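Local structure of uncharacterized protein (Eubacterium siraeum, 4NZK) at residues 108-113 against 156-161; 69-74 against 214-219; 202-205 against 210-213. The protein is of unknown function but belongs to the DHHW family of the SGNH hydrolase clan, so a hydrolase-like role is possible though unproven. All blocks are in the same frame, centred on the assembly; numbering follows the deposited sequence.

Overall arrangement
All three contacts lie on the same side of the chain's centre. Contact 2 comes first and closes the longest loop, joining strand 70-75 of the three-stranded antiparallel sheet to the turn before strand 218-224; contacts 1 and 3 are nested in that loop, one after the other. The centres of contacts 2 and 3 are about 8 Å apart, those of 1 and 2 about 12 Å and those of 1 and 3 about 15 Å. Residues 156-161 join them: Tyr156 and Thr161 bond to Asp218, and the Thr161 carbonyl reaches Met203. The three contacts thus tie the small sheet, three short helices and the 156-161 loop into one continuous patch beside the mixed sheet, consistent with the SGNH hydrolase clan.

Contact 1: residues 108-113 against 156-161; sequences PTAGAY and YIYTRT
Tyr158 lays its ring across the turn made by Pro108, Thr109 and Ala110, and the tight part of the contact is gathered on that ring. Ala110 CA stands over one face, 4.0 Å from the ring centroid and nearly along the ring normal, a CH-pi contact, while Ala110 CB touches Tyr158 CD2 at 3.8 Å. At the phenol end, Tyr158 OH donates to Pro108 O over 2.7 Å; the donor sits above the carbonyl plane, 52° out of it. Tyr158 CG is anti to its own carbonyl carbon (chi1 -80°), which sends the ring out from the loop to this carbonyl. The turn runs into the short helix 111-114, so the bond ties the turn just after strand 101-107, next to the edge strand 141-142 of the mixed sheet, to the loop between helices 145-150 and 167-180, within a domain of the SGNH hydrolase clan. Beside Tyr113, a partly exposed residue, the contact is slighter: the rings meet obliquely, inclined at 49° with centroids 6.0 Å apart, and touch through Tyr113 CE2 and Tyr158 CE1 at 3.8 Å; the Tyr113 hydroxyl bonds instead to the Tyr146 carbonyl.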
loop_
_atom_site.group_PDB
_atom_site.type_symbol
_atom_site.label_atom_id
_atom_site.label_comp_id
_atom_site.label_asym_id
_atom_site.label_seq_id
_atom_site.Cartn_x
_atom_site.Cartn_y
_atom_site.Cartn_z
ATOM N N PRO A 108 -4.405 -8.098 -1.209
ATOM C CA PRO A 108 -4.041 -8.880 -2.368
ATOM C C PRO A 108 -3.726 -7.975 -3.546
ATOM O O PRO A 108 -4.005 -6.789 -3.513
ATOM C CB PRO A 108 -5.311 -9.649 -2.666
ATOM C CG PRO A 108 -6.376 -8.725 -2.251
ATOM C CD PRO A 108 -5.870 -8.024 -1.026
ATOM N N THR A 109 -3.123 -8.574 -4.564
ATOM C CA THR A 109 -2.976 -7.972 -5.862
ATOM C C THR A 109 -4.183 -8.377 -6.722
ATOM O O THR A 109 -5.085 -9.122 -6.268
ATOM C CB THR A 109 -1.653 -8.385 -6.496
ATOM O OG1 THR A 109 -1.609 -9.818 -6.576
ATOM C CG2 THR A 109 -0.467 -7.867 -5.676
ATOM N N ALA A 110 -4.239 -7.854 -7.940
ATOM C CA ALA A 110 -5.449 -7.972 -8.748
ATOM C C ALA A 110 -5.900 -9.394 -9.014
ATOM O O ALA A 110 -7.077 -9.642 -9.206
ATOM C CB ALA A 110 -5.304 -7.214 -10.065
ATOM N N GLY A 111 -4.950 -10.333 -9.055
ATOM C CA GLY A 111 -5.244 -11.710 -9.364
ATOM C C GLY A 111 -6.154 -12.375 -8.366
ATOM O O GLY A 111 -6.748 -13.424 -8.668
ATOM N N ALA A 112 -6.289 -11.814 -7.165
ATOM C CA ALA A 112 -7.284 -12.371 -6.242
ATOM C C ALA A 112 -8.715 -12.275 -6.773
ATOM O O ALA A 112 -9.571 -13.117 -6.428
ATOM C CB ALA A 112 -7.257 -11.652 -4.933
ATOM N N TYR A 113 -8.968 -11.248 -7.590
ATOM C CA TYR A 113 -10.309 -10.943 -8.031
ATOM C C TYR A 113 -10.584 -11.072 -9.525
ATOM O O TYR A 113 -11.719 -11.323 -9.915
ATOM C CB TYR A 113 -10.665 -9.512 -7.632
ATOM C CG TYR A 113 -10.397 -9.190 -6.179
ATOM C CD1 TYR A 113 -11.097 -9.830 -5.177
ATOM C CD2 TYR A 113 -9.479 -8.242 -5.818
ATOM C CE1 TYR A 113 -10.840 -9.563 -3.829
ATOM C CE2 TYR A 113 -9.225 -7.945 -4.482
ATOM C CZ TYR A 113 -9.921 -8.611 -3.482
ATOM O OH TYR A 113 -9.644 -8.310 -2.173
ATOM N N TYR A 156 -13.214 0.580 -10.675
ATOM C CA TYR A 156 -11.846 0.617 -11.227
ATOM C C TYR A 156 -10.871 0.744 -10.038
ATOM O O TYR A 156 -10.197 1.757 -9.836
ATOM C CB TYR A 156 -11.730 1.790 -12.186
ATOM C CG TYR A 156 -10.556 1.814 -13.151
ATOM C CD1 TYR A 156 -9.481 0.929 -13.055
ATOM C CD2 TYR A 156 -10.526 2.757 -14.157
ATOM C CE1 TYR A 156 -8.426 0.976 -13.963
ATOM C CE2 TYR A 156 -9.485 2.815 -15.063
ATOM C CZ TYR A 156 -8.435 1.927 -14.965
ATOM O OH TYR A 156 -7.418 2.036 -15.889
ATOM N N ILE A 157 -10.786 -0.348 -9.286
ATOM C CA ILE A 157 -10.024 -0.370 -8.047
ATOM C C ILE A 157 -8.584 -0.827 -8.239
ATOM O O ILE A 157 -7.702 -0.520 -7.422
ATOM C CB ILE A 157 -10.695 -1.219 -6.945
ATOM C CG1 ILE A 157 -11.106 -2.588 -7.466
ATOM C CG2 ILE A 157 -11.875 -0.428 -6.372
ATOM C CD1 ILE A 157 -11.342 -3.581 -6.341
ATOM N N TYR A 158 -8.345 -1.566 -9.324
ATOM C CA TYR A 158 -6.993 -2.026 -9.651
ATOM C C TYR A 158 -6.600 -1.565 -11.044
ATOM O O TYR A 158 -7.419 -1.429 -11.923
ATOM C CB TYR A 158 -6.858 -3.552 -9.580
ATOM C CG TYR A 158 -6.696 -4.113 -8.187
ATOM C CD1 TYR A 158 -7.798 -4.444 -7.407
ATOM C CD2 TYR A 158 -5.398 -4.295 -7.643
ATOM C CE1 TYR A 158 -7.626 -4.921 -6.139
ATOM C CE2 TYR A 158 -5.237 -4.806 -6.360
ATOM C CZ TYR A 158 -6.372 -5.110 -5.627
ATOM O OH TYR A 158 -6.312 -5.587 -4.324
ATOM N N THR A 159 -5.319 -1.285 -11.223
ATOM C CA THR A 159 -4.836 -0.990 -12.580
ATOM C C THR A 159 -4.710 -2.288 -13.369
ATOM O O THR A 159 -4.625 -3.378 -12.779
ATOM C CB THR A 159 -3.488 -0.316 -12.549
ATOM O OG1 THR A 159 -2.532 -1.255 -12.085
ATOM C CG2 THR A 159 -3.530 0.910 -11.629
ATOM N N ARG A 160 -4.744 -2.170 -14.700
ATOM C CA ARG A 160 -4.502 -3.287 -15.576
ATOM C C ARG A 160 -3.002 -3.437 -15.897
ATOM O O ARG A 160 -2.560 -4.533 -16.243
ATOM C CB ARG A 160 -5.239 -3.140 -16.890
ATOM C CG ARG A 160 -6.738 -3.274 -16.763
ATOM C CD ARG A 160 -7.438 -3.245 -18.125
ATOM N NE ARG A 160 -7.432 -1.876 -18.636
ATOM C CZ ARG A 160 -6.529 -1.357 -19.464
ATOM N NH1 ARG A 160 -5.549 -2.073 -20.007
ATOM N NH2 ARG A 160 -6.602 -0.085 -19.760
ATOM N N THR A 161 -2.236 -2.347 -15.811
ATOM C CA THR A 161 -0.869 -2.337 -16.328
ATOM C C THR A 161 0.201 -2.041 -15.262
ATOM O O THR A 161 1.370 -1.807 -15.578
ATOM C CB THR A 161 -0.682 -1.300 -17.451
ATOM O OG1 THR A 161 -0.705 0.033 -16.922
ATOM C CG2 THR A 161 -1.733 -1.480 -18.577
#

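Contact 2: residues 69-74 against 214-219; sequences GHTWGI and KNDPDT
Asp216 reaches across to His70 and Thr71 at the start of strand 70-75, an outermost strand of the three-stranded antiparallel sheet, from the turn that links helix 211-214 to strand 218-224. The contact is made by a carboxylate bonded to the edge strand of the sheet, not by strand pairing. The backbone-to-side-chain bond is the straightest: it runs from Thr71 N to Asp216 OD2, 2.9 Å long with an N-H...O angle of 167°, and the amide approaches from above the carboxylate plane. Asp216 CG lies anti to its backbone N (chi1 -157°), a torsion that carries the carboxylate over to the strand. Between side chains there is a His-carboxylate bond, less certain because His70 has two conformers: in the one described, His70 ND1 donates to Asp216 OD1 at 3.0 Å, on the syn side, with the acceptor in the imidazole plane. A weak branch, under the same caution, runs from His70 ND1 to Asp216 OD2 at 3.2 Å. Ring and carboxylate planes are 29° apart. The Thr71 N and water bonds probably steady the carboxylate, while the imidazole is not held in one place. Arg160 NH1 bonds to the carbonyls of both Thr71 and Asp216, and the Thr71 hydroxyl is also bonded to Asp66. Finally, one water bridges the two sides, donating to Thr71 OG1 and to Asp216 OD2, each over 2.9 Å.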
loop_
_atom_site.group_PDB
_atom_site.type_symbol
_atom_site.label_atom_id
_atom_site.label_comp_id
_atom_site.label_asym_id
_atom_site.label_seq_id
_atom_site.Cartn_x
_atom_site.Cartn_y
_atom_site.Cartn_z
ATOM N N GLY A 69 -12.248 -6.972 -23.708
ATOM C CA GLY A 69 -11.669 -6.008 -24.645
ATOM C C GLY A 69 -10.476 -5.207 -24.148
ATOM O O GLY A 69 -10.000 -4.320 -24.860
ATOM N N HIS A 70 -9.980 -5.493 -22.935
ATOM C CA HIS A 70 -8.819 -4.769 -22.393
ATOM C C HIS A 70 -7.739 -5.773 -21.998
ATOM O O HIS A 70 -8.033 -6.838 -21.476
ATOM C CB HIS A 70 -9.155 -3.919 -21.149
ATOM C CG HIS A 70 -9.717 -2.550 -21.439
ATOM N ND1 HIS A 70 -8.972 -1.527 -21.991
ATOM C CD2 HIS A 70 -10.936 -2.021 -21.182
ATOM C CE1 HIS A 70 -9.715 -0.440 -22.091
ATOM N NE2 HIS A 70 -10.913 -0.714 -21.607
ATOM N N THR A 71 -6.502 -5.400 -22.232
ATOM C CA THR A 71 -5.378 -6.239 -21.856
ATOM C C THR A 71 -5.010 -5.970 -20.407
ATOM O O THR A 71 -4.814 -4.819 -19.974
ATOM C CB THR A 71 -4.162 -5.952 -22.743
ATOM O OG1 THR A 71 -4.531 -6.164 -24.118
ATOM C CG2 THR A 71 -2.983 -6.859 -22.379
ATOM N N TRP A 72 -4.826 -7.064 -19.690
ATOM C CA TRP A 72 -4.321 -7.016 -18.337
ATOM C C TRP A 72 -2.971 -7.726 -18.241
ATOM O O TRP A 72 -2.722 -8.695 -18.949
ATOM C CB TRP A 72 -5.243 -7.803 -17.423
ATOM C CG TRP A 72 -6.549 -7.198 -17.134
ATOM C CD1 TRP A 72 -7.588 -7.029 -18.002
ATOM C CD2 TRP A 72 -7.020 -6.783 -15.850
ATOM N NE1 TRP A 72 -8.648 -6.481 -17.343
ATOM C CE2 TRP A 72 -8.334 -6.328 -16.024
ATOM C CE3 TRP A 72 -6.436 -6.702 -14.577
ATOM C CZ2 TRP A 72 -9.104 -5.828 -14.957
ATOM C CZ3 TRP A 72 -7.200 -6.224 -13.530
ATOM C CH2 TRP A 72 -8.512 -5.778 -13.740
ATOM N N GLY A 73 -2.138 -7.250 -17.319
ATOM C CA GLY A 73 -0.982 -7.989 -16.829
ATOM C C GLY A 73 -1.297 -8.275 -15.366
ATOM O O GLY A 73 -1.561 -7.337 -14.594
ATOM N N ILE A 74 -1.278 -9.567 -15.000
ATOM C CA ILE A 74 -1.645 -10.046 -13.663
ATOM C C ILE A 74 -0.563 -10.918 -13.103
ATOM O O ILE A 74 -0.167 -11.928 -13.721
ATOM C CB ILE A 74 -2.958 -10.848 -13.730
ATOM C CG1 ILE A 74 -4.049 -9.973 -14.351
ATOM C CG2 ILE A 74 -3.332 -11.370 -12.321
ATOM C CD1 ILE A 74 -5.370 -10.660 -14.574
ATOM N N LYS A 214 1.696 -2.002 -23.271
ATOM C CA LYS A 214 1.977 -0.594 -23.606
ATOM C C LYS A 214 0.864 0.012 -24.446
ATOM O O LYS A 214 0.577 1.206 -24.339
ATOM C CB LYS A 214 3.347 -0.484 -24.331
ATOM C CG LYS A 214 3.796 0.919 -24.722
ATOM C CD LYS A 214 5.000 0.845 -25.643
ATOM C CE LYS A 214 5.340 2.213 -26.221
ATOM N NZ LYS A 214 5.556 3.215 -25.140
ATOM N N ASN A 215 0.223 -0.824 -25.242
ATOM C CA ASN A 215 -0.805 -0.369 -26.157
ATOM C C ASN A 215 -2.185 -0.225 -25.546
ATOM O O ASN A 215 -3.105 0.217 -26.235
ATOM C CB ASN A 215 -0.857 -1.288 -27.372
ATOM C CG ASN A 215 0.407 -1.178 -28.241
ATOM O OD1 ASN A 215 1.117 -0.168 -28.218
ATOM N ND2 ASN A 215 0.668 -2.208 -29.022
ATOM N N ASP A 216 -2.319 -0.523 -24.248
ATOM C CA ASP A 216 -3.627 -0.410 -23.569
ATOM C C ASP A 216 -3.449 0.259 -22.180
ATOM O O ASP A 216 -3.594 -0.338 -21.127
ATOM C CB ASP A 216 -4.289 -1.791 -23.523
ATOM C CG ASP A 216 -5.811 -1.732 -23.380
ATOM O OD1 ASP A 216 -6.386 -0.637 -23.139
ATOM O OD2 ASP A 216 -6.446 -2.807 -23.511
ATOM N N PRO A 217 -3.062 1.531 -22.186
ATOM C CA PRO A 217 -2.800 2.215 -20.944
ATOM C C PRO A 217 -4.002 2.384 -20.029
ATOM O O PRO A 217 -5.151 2.401 -20.473
ATOM C CB PRO A 217 -2.265 3.585 -21.356
ATOM C CG PRO A 217 -2.506 3.704 -22.777
ATOM C CD PRO A 217 -2.845 2.384 -23.366
ATOM N N ASP A 218 -3.696 2.470 -18.741
ATOM C CA ASP A 218 -4.695 2.814 -17.742
ATOM C C ASP A 218 -4.956 4.308 -17.708
ATOM O O ASP A 218 -4.133 5.133 -18.135
ATOM C CB ASP A 218 -4.188 2.442 -16.350
ATOM C CG ASP A 218 -4.254 0.953 -16.065
ATOM O OD1 ASP A 218 -5.375 0.441 -15.779
ATOM O OD2 ASP A 218 -3.156 0.300 -16.015
ATOM N N THR A 219 -6.076 4.648 -17.080
ATOM C CA THR A 219 -6.306 5.994 -16.627
ATOM C C THR A 219 -6.067 5.928 -15.126
ATOM O O THR A 219 -6.655 5.082 -14.432
ATOM C CB THR A 219 -7.768 6.423 -16.855
ATOM O OG1 THR A 219 -8.038 6.428 -18.267
ATOM C CG2 THR A 219 -8.022 7.799 -16.254
HETATM O O HOH W 1 -6.483 -4.669 -25.723
#

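Contact 3: residues 202-205 against 210-213; sequences TMYA and NERI
Tyr204 and Glu211 carry the polar part of this contact between two successive short helices. Tyr204 OH donates to Glu211 OE2 over 2.6 Å, meeting it on the syn side and 19° out of the carboxylate plane, and the ring stands nearly perpendicular to the carboxylate, at 85°. Glu211 folds back to reach it, its chain bent at chi2 (-55°). Along the same ring the Asn210 carbonyl lies at the edge, with Asn210 O 3.5 Å from Tyr204 CD1. Capping forms the second group: Asn210, the N-cap of helix 211-214, accepts from Arg212 N through OD1 at 3.0 Å, in the carbonyl plane. Apolar packing is made by Ile213, whose CG2 methyl lies 4.0 Å from Tyr204 CB and 4.1 Å from CB of Met203, a selenomethionine in this crystal. A phenylalanine in place of Tyr204 would probably leave Glu211 OE2 without its hydroxyl mate and the carboxylate freer to turn. The helix pair lies against the three-stranded sheet: Met203 touches Ser75 of strand 70-75 and Gln62 of strand 62-67, Ile213 rests on Thr71, and Arg212 forms a salt bridge with Asp66 of strand 62-67.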
loop_
_atom_site.group_PDB
_atom_site.type_symbol
_atom_site.label_atom_id
_atom_site.label_comp_id
_atom_site.label_asym_id
_atom_site.label_seq_id
_atom_site.Cartn_x
_atom_site.Cartn_y
_atom_site.Cartn_z
ATOM N N THR A 202 4.163 -0.799 -14.153
ATOM C CA THR A 202 5.224 -1.787 -14.031
ATOM C C THR A 202 4.986 -3.060 -14.812
ATOM O O THR A 202 5.950 -3.800 -15.027
ATOM C CB THR A 202 5.494 -2.204 -12.580
ATOM O OG1 THR A 202 4.289 -2.713 -12.059
ATOM C CG2 THR A 202 5.936 -1.039 -11.737
HETATM N N MSE A 203 3.748 -3.349 -15.235
HETATM C CA MSE A 203 3.489 -4.568 -15.974
HETATM C C MSE A 203 4.189 -4.573 -17.308
HETATM O O MSE A 203 4.427 -5.639 -17.867
HETATM C CB MSE A 203 2.009 -4.906 -16.217
HETATM C CG MSE A 203 1.372 -5.302 -14.913
HETATM SE SE MSE A 203 2.028 -7.072 -14.388
HETATM C CE MSE A 203 1.142 -7.051 -12.686
ATOM N N TYR A 204 4.517 -3.407 -17.845
ATOM C CA TYR A 204 5.236 -3.386 -19.144
ATOM C C TYR A 204 6.592 -4.081 -18.940
ATOM O O TYR A 204 6.892 -5.069 -19.605
ATOM C CB TYR A 204 5.294 -1.962 -19.706
ATOM C CG TYR A 204 5.914 -1.846 -21.075
ATOM C CD1 TYR A 204 5.645 -2.775 -22.079
ATOM C CD2 TYR A 204 6.709 -0.763 -21.390
ATOM C CE1 TYR A 204 6.226 -2.650 -23.350
ATOM C CE2 TYR A 204 7.293 -0.648 -22.643
ATOM C CZ TYR A 204 7.040 -1.565 -23.616
ATOM O OH TYR A 204 7.602 -1.388 -24.872
ATOM N N ALA A 205 7.368 -3.626 -17.959
ATOM C CA ALA A 205 8.643 -4.268 -17.653
ATOM C C ALA A 205 8.473 -5.700 -17.145
ATOM O O ALA A 205 9.223 -6.598 -17.542
ATOM C CB ALA A 205 9.413 -3.437 -16.630
ATOM N N ASN A 210 6.003 -6.681 -23.013
ATOM C CA ASN A 210 4.943 -7.120 -23.914
ATOM C C ASN A 210 4.193 -5.878 -24.427
ATOM O O ASN A 210 3.615 -5.110 -23.648
ATOM C CB ASN A 210 3.984 -8.083 -23.188
ATOM C CG ASN A 210 3.042 -8.791 -24.145
ATOM O OD1 ASN A 210 2.360 -8.147 -24.932
ATOM N ND2 ASN A 210 3.029 -10.109 -24.114
ATOM N N GLU A 211 4.203 -5.693 -25.748
ATOM C CA GLU A 211 3.628 -4.495 -26.372
ATOM C C GLU A 211 2.141 -4.372 -26.142
ATOM O O GLU A 211 1.618 -3.258 -26.162
ATOM C CB GLU A 211 3.976 -4.428 -27.881
ATOM C CG GLU A 211 5.463 -4.256 -28.104
ATOM C CD GLU A 211 6.050 -3.034 -27.374
ATOM O OE1 GLU A 211 5.443 -1.949 -27.515
ATOM O OE2 GLU A 211 7.112 -3.146 -26.671
ATOM N N ARG A 212 1.466 -5.485 -25.882
ATOM C CA ARG A 212 0.026 -5.442 -25.614
ATOM C C ARG A 212 -0.276 -4.590 -24.393
ATOM O O ARG A 212 -1.322 -3.952 -24.323
ATOM C CB ARG A 212 -0.565 -6.826 -25.442
ATOM C CG ARG A 212 -0.510 -7.711 -26.666
ATOM C CD ARG A 212 -0.632 -9.168 -26.340
ATOM N NE ARG A 212 -1.905 -9.473 -25.713
ATOM C CZ ARG A 212 -2.235 -10.660 -25.211
ATOM N NH1 ARG A 212 -1.370 -11.676 -25.210
ATOM N NH2 ARG A 212 -3.435 -10.821 -24.678
ATOM N N ILE A 213 0.640 -4.605 -23.411
ATOM C CA ILE A 213 0.477 -3.805 -22.205
ATOM C C ILE A 213 0.636 -2.334 -22.523
ATOM O O ILE A 213 -0.197 -1.507 -22.139
ATOM C CB ILE A 213 1.495 -4.236 -21.095
ATOM C CG1 ILE A 213 1.221 -5.664 -20.632
ATOM C CG2 ILE A 213 1.476 -3.293 -19.922
ATOM C CD1 ILE A 213 -0.082 -5.874 -19.906
#